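CRISPR-associated endonuclease Cas2 2 (Thermus thermophilus, PDB 1ZPW) is a CRISPR-associated endoribonuclease that uses divalent cations, forms homodimers and joins a Cas1 homodimer in a heterotetramer serving adaptive antiviral defence. Local coordinates at residues R4-P13 with Q61-A70. Sequence-based numbering, arbitrary orientation.
Sequences RLYAVAYDIP and QDALRIYPVA
With CG set anti to its carbonyl carbon (chi1 -68°), Tyr6 carries its ring across to Ile66 and Pro68, while Val8 CG1, anti to its own backbone N (chi1 -179°), reaches Leu64 CD2 at 3.8 Å. Both contacts lie on the helix-covered face of the ferredoxin-like fold of Cas2, where strands 4-11 and 63-68 pair antiparallel, their axes 4.6 Å apart. Three hydrogen-bonded pairs, Ala7 with Tyr67, Ala9 with Arg65 and Asp11 with Ala63, set the register; the bond from Arg65 N to Ala9 O is nearly straight (176° at the hydrogen). On the ring of Tyr6, CD2 meets Ile66 CG2 at 3.5 Å and CE2 meets Pro68 CB at 3.6 Å. Leu46 of helix 43-56 touches both Tyr6 and Ile66, which places this cluster beneath that helix. Asp11, predicted to bind the catalytic magnesium, ends strand 4-11, its backbone N bonded to Ala63 O and its O to Ala63 N. Beyond it, Asp62 OD2 accepts from Asp58 N and salt-bridges Arg17. Past the last pair, one water donates to Asp11 O at 2.8 Å and to Gln61 O at 2.7 Å.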
ATOM      1  N   ARG A   4       6.710  11.315   2.065  1.00 23.26           N
ATOM      2  CA  ARG A   4       7.767  10.434   1.652  1.00 21.17           C
ATOM      3  C   ARG A   4       7.084   9.328   0.897  1.00 18.04           C
ATOM      4  O   ARG A   4       5.883   9.118   1.058  1.00 16.09           O
ATOM      5  CB  ARG A   4       8.429   9.810   2.865  1.00 22.47           C
ATOM      6  CG  ARG A   4       9.231  10.705   3.761  1.00 28.29           C
ATOM      7  CD  ARG A   4       9.636   9.979   5.050  1.00 35.08           C
ATOM      8  NE  ARG A   4      10.872   9.201   4.914  1.00 38.92           N
ATOM      9  CZ  ARG A   4      11.013   8.090   4.195  1.00 39.04           C
ATOM     10  NH1 ARG A   4       9.993   7.596   3.499  1.00 40.25           N
ATOM     11  NH2 ARG A   4      12.188   7.473   4.159  1.00 38.45           N
ATOM     12  N   LEU A   5       7.861   8.614   0.085  1.00 16.35           N
ATOM     13  CA  LEU A   5       7.360   7.425  -0.618  1.00 14.77           C
ATOM     14  C   LEU A   5       7.292   6.216   0.318  1.00 14.14           C
ATOM     15  O   LEU A   5       8.233   5.943   1.073  1.00 13.46           O
ATOM     16  CB  LEU A   5       8.259   7.083  -1.817  1.00 14.97           C
ATOM     17  CG  LEU A   5       7.958   5.797  -2.604  1.00 15.23           C
ATOM     18  CD1 LEU A   5       6.590   5.932  -3.275  1.00 16.74           C
ATOM     19  CD2 LEU A   5       9.039   5.536  -3.654  1.00 17.08           C
ATOM     20  N   TYR A   6       6.167   5.514   0.265  1.00 13.74           N
ATOM     21  CA  TYR A   6       6.026   4.233   0.978  1.00 13.20           C
ATOM     22  C   TYR A   6       5.616   3.165   0.000  1.00 13.24           C
ATOM     23  O   TYR A   6       4.800   3.399  -0.894  1.00 14.02           O
ATOM     24  CB  TYR A   6       4.962   4.311   2.084  1.00 13.41           C
ATOM     25  CG  TYR A   6       5.322   5.205   3.247  1.00 13.31           C
ATOM     26  CD1 TYR A   6       5.213   6.605   3.139  1.00 15.24           C
ATOM     27  CD2 TYR A   6       5.738   4.648   4.462  1.00 13.69           C
ATOM     28  CE1 TYR A   6       5.564   7.421   4.223  1.00 15.69           C
ATOM     29  CE2 TYR A   6       6.069   5.468   5.549  1.00 14.97           C
ATOM     30  CZ  TYR A   6       5.956   6.843   5.408  1.00 16.21           C
ATOM     31  OH  TYR A   6       6.291   7.651   6.477  1.00 21.26           O
ATOM     32  N   ALA A   7       6.178   1.967   0.167  1.00 11.76           N
ATOM     33  CA  ALA A   7       5.672   0.793  -0.544  1.00 10.64           C
ATOM     34  C   ALA A   7       4.703   0.105   0.404  1.00 11.07           C
ATOM     35  O   ALA A   7       5.026  -0.155   1.570  1.00 11.02           O
ATOM     36  CB  ALA A   7       6.801  -0.165  -0.915  1.00  9.97           C
ATOM     37  N   VAL A   8       3.507  -0.171  -0.091  1.00 11.18           N
ATOM     38  CA  VAL A   8       2.471  -0.772   0.762  1.00 11.16           C
ATOM     39  C   VAL A   8       2.139  -2.122   0.151  1.00 11.36           C
ATOM     40  O   VAL A   8       1.570  -2.167  -0.934  1.00 10.88           O
ATOM     41  CB  VAL A   8       1.209   0.104   0.857  1.00 11.09           C
ATOM     42  CG1 VAL A   8       0.185  -0.577   1.775  1.00 12.31           C
ATOM     43  CG2 VAL A   8       1.550   1.463   1.424  1.00 12.19           C
ATOM     44  N   ALA A   9       2.500  -3.206   0.856  1.00 10.16           N
ATOM     45  CA  ALA A   9       2.366  -4.548   0.321  1.00 11.00           C
ATOM     46  C   ALA A   9       1.377  -5.319   1.163  1.00 11.70           C
ATOM     47  O   ALA A   9       1.413  -5.257   2.396  1.00 12.38           O
ATOM     48  CB  ALA A   9       3.718  -5.261   0.326  1.00 11.50           C
ATOM     49  N   TYR A  10       0.491  -6.051   0.502  1.00 12.12           N
ATOM     50  CA  TYR A  10      -0.567  -6.744   1.236  1.00 12.99           C
ATOM     51  C   TYR A  10      -0.752  -8.168   0.793  1.00 13.06           C
ATOM     52  O   TYR A  10      -0.473  -8.536  -0.359  1.00 13.19           O
ATOM     53  CB  TYR A  10      -1.885  -5.988   1.171  1.00 12.93           C
ATOM     54  CG  TYR A  10      -2.350  -5.630  -0.214  1.00 12.29           C
ATOM     55  CD1 TYR A  10      -1.987  -4.412  -0.790  1.00 12.91           C
ATOM     56  CD2 TYR A  10      -3.142  -6.518  -0.960  1.00 11.77           C
ATOM     57  CE1 TYR A  10      -2.418  -4.054  -2.056  1.00 13.94           C
ATOM     58  CE2 TYR A  10      -3.581  -6.163  -2.240  1.00 12.48           C
ATOM     59  CZ  TYR A  10      -3.221  -4.947  -2.769  1.00 12.84           C
ATOM     60  OH  TYR A  10      -3.635  -4.633  -4.040  1.00 14.86           O
ATOM     61  N   ASP A  11      -1.199  -8.976   1.729  1.00 12.57           N
ATOM     62  CA  ASP A  11      -1.434 -10.386   1.499  1.00 13.08           C
ATOM     63  C   ASP A  11      -2.770 -10.657   2.189  1.00 13.36           C
ATOM     64  O   ASP A  11      -2.821 -10.817   3.411  1.00 13.86           O
ATOM     65  CB  ASP A  11      -0.293 -11.119   2.199  1.00 15.79           C
ATOM     66  CG  ASP A  11      -0.214 -12.551   1.862  1.00 20.09           C
ATOM     67  OD1 ASP A  11      -1.210 -13.134   1.338  1.00 22.76           O
ATOM     68  OD2 ASP A  11       0.841 -13.193   2.148  1.00 21.61           O
ATOM     69  N   ILE A  12      -3.853 -10.650   1.394  1.00 13.25           N
ATOM     70  CA  ILE A  12      -5.227 -10.766   1.901  1.00 13.18           C
ATOM     71  C   ILE A  12      -5.885 -11.948   1.189  1.00 13.46           C
ATOM     72  O   ILE A  12      -6.128 -11.869  -0.000  1.00 14.25           O
ATOM     73  CB  ILE A  12      -6.018  -9.460   1.577  1.00 12.97           C
ATOM     74  CG1 ILE A  12      -5.253  -8.163   1.908  0.65 15.99           C
ATOM     75  CG2 ILE A  12      -7.498  -9.535   2.077  1.00 14.22           C
ATOM     76  CD1 ILE A  12      -4.915  -7.981   3.331  0.65 15.80           C
ATOM     77  N   PRO A  13      -6.138 -13.035   1.879  1.00 13.63           N
ATOM     78  CA  PRO A  13      -6.702 -14.219   1.193  1.00 14.79           C
ATOM     79  C   PRO A  13      -8.101 -14.054   0.659  1.00 15.70           C
ATOM     80  O   PRO A  13      -8.487 -14.693  -0.372  1.00 16.55           O
ATOM     81  CB  PRO A  13      -6.577 -15.349   2.236  1.00 15.99           C
ATOM     82  CG  PRO A  13      -6.340 -14.678   3.558  1.00 17.74           C
ATOM     83  CD  PRO A  13      -5.768 -13.310   3.276  1.00 14.50           C
ATOM     84  N   GLN A  61      -6.092 -13.102   9.653  1.00 19.21           N
ATOM     85  CA  GLN A  61      -5.821 -13.737   8.353  1.00 18.69           C
ATOM     86  C   GLN A  61      -4.967 -12.894   7.399  1.00 16.68           C
ATOM     87  O   GLN A  61      -4.317 -13.455   6.498  1.00 17.07           O
ATOM     88  CB  GLN A  61      -7.107 -14.077   7.606  1.00 19.56           C
ATOM     89  CG  GLN A  61      -7.936 -15.186   8.217  1.00 24.20           C
ATOM     90  CD  GLN A  61      -9.091 -15.656   7.308  1.00 31.00           C
ATOM     91  OE1 GLN A  61      -9.856 -16.542   7.703  1.00 38.27           O
ATOM     92  NE2 GLN A  61      -9.219 -15.076   6.105  1.00 34.00           N
ATOM     93  N   ASP A  62      -5.030 -11.586   7.555  1.00 14.63           N
ATOM     94  CA  ASP A  62      -4.530 -10.645   6.535  1.00 13.18           C
ATOM     95  C   ASP A  62      -3.216 -10.057   6.981  1.00 14.29           C
ATOM     96  O   ASP A  62      -2.947  -9.971   8.194  1.00 13.70           O
ATOM     97  CB  ASP A  62      -5.511  -9.485   6.408  1.00 13.39           C
ATOM     98  CG  ASP A  62      -6.823  -9.886   5.821  1.00 13.43           C
ATOM     99  OD1 ASP A  62      -6.942 -11.018   5.260  1.00 12.66           O
ATOM    100  OD2 ASP A  62      -7.787  -9.124   5.872  1.00 12.60           O
ATOM    101  N   ALA A  63      -2.390  -9.657   6.014  1.00 13.97           N
ATOM    102  CA  ALA A  63      -1.136  -8.959   6.308  1.00 13.65           C
ATOM    103  C   ALA A  63      -1.008  -7.704   5.470  1.00 13.77           C
ATOM    104  O   ALA A  63      -1.232  -7.719   4.276  1.00 14.09           O
ATOM    105  CB  ALA A  63       0.025  -9.859   5.999  1.00 14.97           C
ATOM    106  N   LEU A  64      -0.559  -6.626   6.098  1.00 13.80           N
ATOM    107  CA  LEU A  64      -0.279  -5.388   5.402  1.00 14.03           C
ATOM    108  C   LEU A  64       1.048  -4.871   5.928  1.00 13.19           C
ATOM    109  O   LEU A  64       1.212  -4.686   7.146  1.00 14.02           O
ATOM    110  CB  LEU A  64      -1.409  -4.360   5.654  1.00 15.54           C
ATOM    111  CG  LEU A  64      -1.343  -3.027   4.908  1.00 15.78           C
ATOM    112  CD1 LEU A  64      -2.571  -2.149   5.213  1.00 23.46           C
ATOM    113  CD2 LEU A  64      -0.151  -2.206   5.235  1.00 19.82           C
ATOM    114  N   ARG A  65       1.999  -4.648   5.022  1.00 11.04           N
ATOM    115  CA  ARG A  65       3.291  -4.104   5.436  1.00 11.93           C
ATOM    116  C   ARG A  65       3.530  -2.770   4.784  1.00 12.39           C
ATOM    117  O   ARG A  65       3.314  -2.615   3.584  1.00 11.98           O
ATOM    118  CB  ARG A  65       4.424  -5.078   5.112  1.00 13.71           C
ATOM    119  CG  ARG A  65       4.231  -6.432   5.797  1.00 15.42           C
ATOM    120  CD  ARG A  65       5.339  -7.466   5.456  1.00 17.67           C
ATOM    121  NE  ARG A  65       6.524  -7.256   6.283  1.00 17.73           N
ATOM    122  CZ  ARG A  65       6.682  -7.786   7.506  1.00 18.73           C
ATOM    123  NH1 ARG A  65       7.781  -7.526   8.220  1.00 19.64           N
ATOM    124  NH2 ARG A  65       5.713  -8.541   8.018  1.00 18.25           N
ATOM    125  N   ILE A  66       4.004  -1.808   5.569  1.00 11.98           N
ATOM    126  CA  ILE A  66       4.236  -0.454   5.064  1.00 13.25           C
ATOM    127  C   ILE A  66       5.705  -0.109   5.202  1.00 13.17           C
ATOM    128  O   ILE A  66       6.234  -0.057   6.330  1.00 14.35           O
ATOM    129  CB  ILE A  66       3.369   0.558   5.864  1.00 14.12           C
ATOM    130  CG1 ILE A  66       1.908   0.232   5.673  1.00 14.39           C
ATOM    131  CG2 ILE A  66       3.634   1.944   5.365  1.00 14.64           C
ATOM    132  CD1 ILE A  66       0.927   0.951   6.705  1.00 16.14           C
ATOM    133  N   TYR A  67       6.366   0.111   4.065  1.00 11.69           N
ATOM    134  CA  TYR A  67       7.807   0.373   4.033  1.00 12.22           C
ATOM    135  C   TYR A  67       8.112   1.807   3.669  1.00 12.46           C
ATOM    136  O   TYR A  67       7.847   2.206   2.542  1.00 12.75           O
ATOM    137  CB  TYR A  67       8.469  -0.480   2.956  1.00 11.57           C
ATOM    138  CG  TYR A  67       8.442  -1.974   3.270  1.00 12.36           C
ATOM    139  CD1 TYR A  67       9.407  -2.535   4.106  1.00 11.58           C
ATOM    140  CD2 TYR A  67       7.484  -2.808   2.689  1.00 10.65           C
ATOM    141  CE1 TYR A  67       9.391  -3.924   4.408  1.00 12.21           C
ATOM    142  CE2 TYR A  67       7.456  -4.166   2.987  1.00 13.21           C
ATOM    143  CZ  TYR A  67       8.421  -4.708   3.817  1.00 13.69           C
ATOM    144  OH  TYR A  67       8.386  -6.058   4.100  1.00 15.34           O
ATOM    145  N   PRO A  68       8.749   2.566   4.556  1.00 12.85           N
ATOM    146  CA  PRO A  68       9.220   3.894   4.141  1.00 13.86           C
ATOM    147  C   PRO A  68      10.429   3.740   3.238  1.00 13.69           C
ATOM    148  O   PRO A  68      11.354   2.998   3.592  1.00 14.90           O
ATOM    149  CB  PRO A  68       9.585   4.591   5.464  1.00 14.78           C
ATOM    150  CG  PRO A  68       9.616   3.533   6.518  1.00 15.44           C
ATOM    151  CD  PRO A  68       9.108   2.212   5.952  1.00 13.70           C
ATOM    152  N   VAL A  69      10.424   4.387   2.079  1.00 13.94           N
ATOM    153  CA  VAL A  69      11.458   4.157   1.063  1.00 15.02           C
ATOM    154  C   VAL A  69      12.446   5.311   1.108  1.00 17.35           C
ATOM    155  O   VAL A  69      12.051   6.456   1.285  1.00 18.82           O
ATOM    156  CB  VAL A  69      10.849   4.089  -0.341  1.00 14.44           C
ATOM    157  CG1 VAL A  69      11.935   3.968  -1.414  1.00 16.55           C
ATOM    158  CG2 VAL A  69       9.860   2.916  -0.419  1.00 16.72           C
ATOM    159  N   ALA A  70      13.723   4.998   1.003  1.00 19.58           N
ATOM    160  CA  ALA A  70      14.695   6.075   0.884  1.00 22.16           C
ATOM    161  C   ALA A  70      15.813   5.590   0.049  1.00 22.66           C
ATOM    162  O   ALA A  70      16.582   4.706   0.446  1.00 24.45           O
ATOM    163  CB  ALA A  70      15.159   6.574   2.244  1.00 23.42           C
TER
HETATM  164  O   HOH W   1      10.871   8.753   0.183  1.00 33.38           O
HETATM  165  O   HOH W   2      -2.078 -13.006   4.967  1.00 20.18           O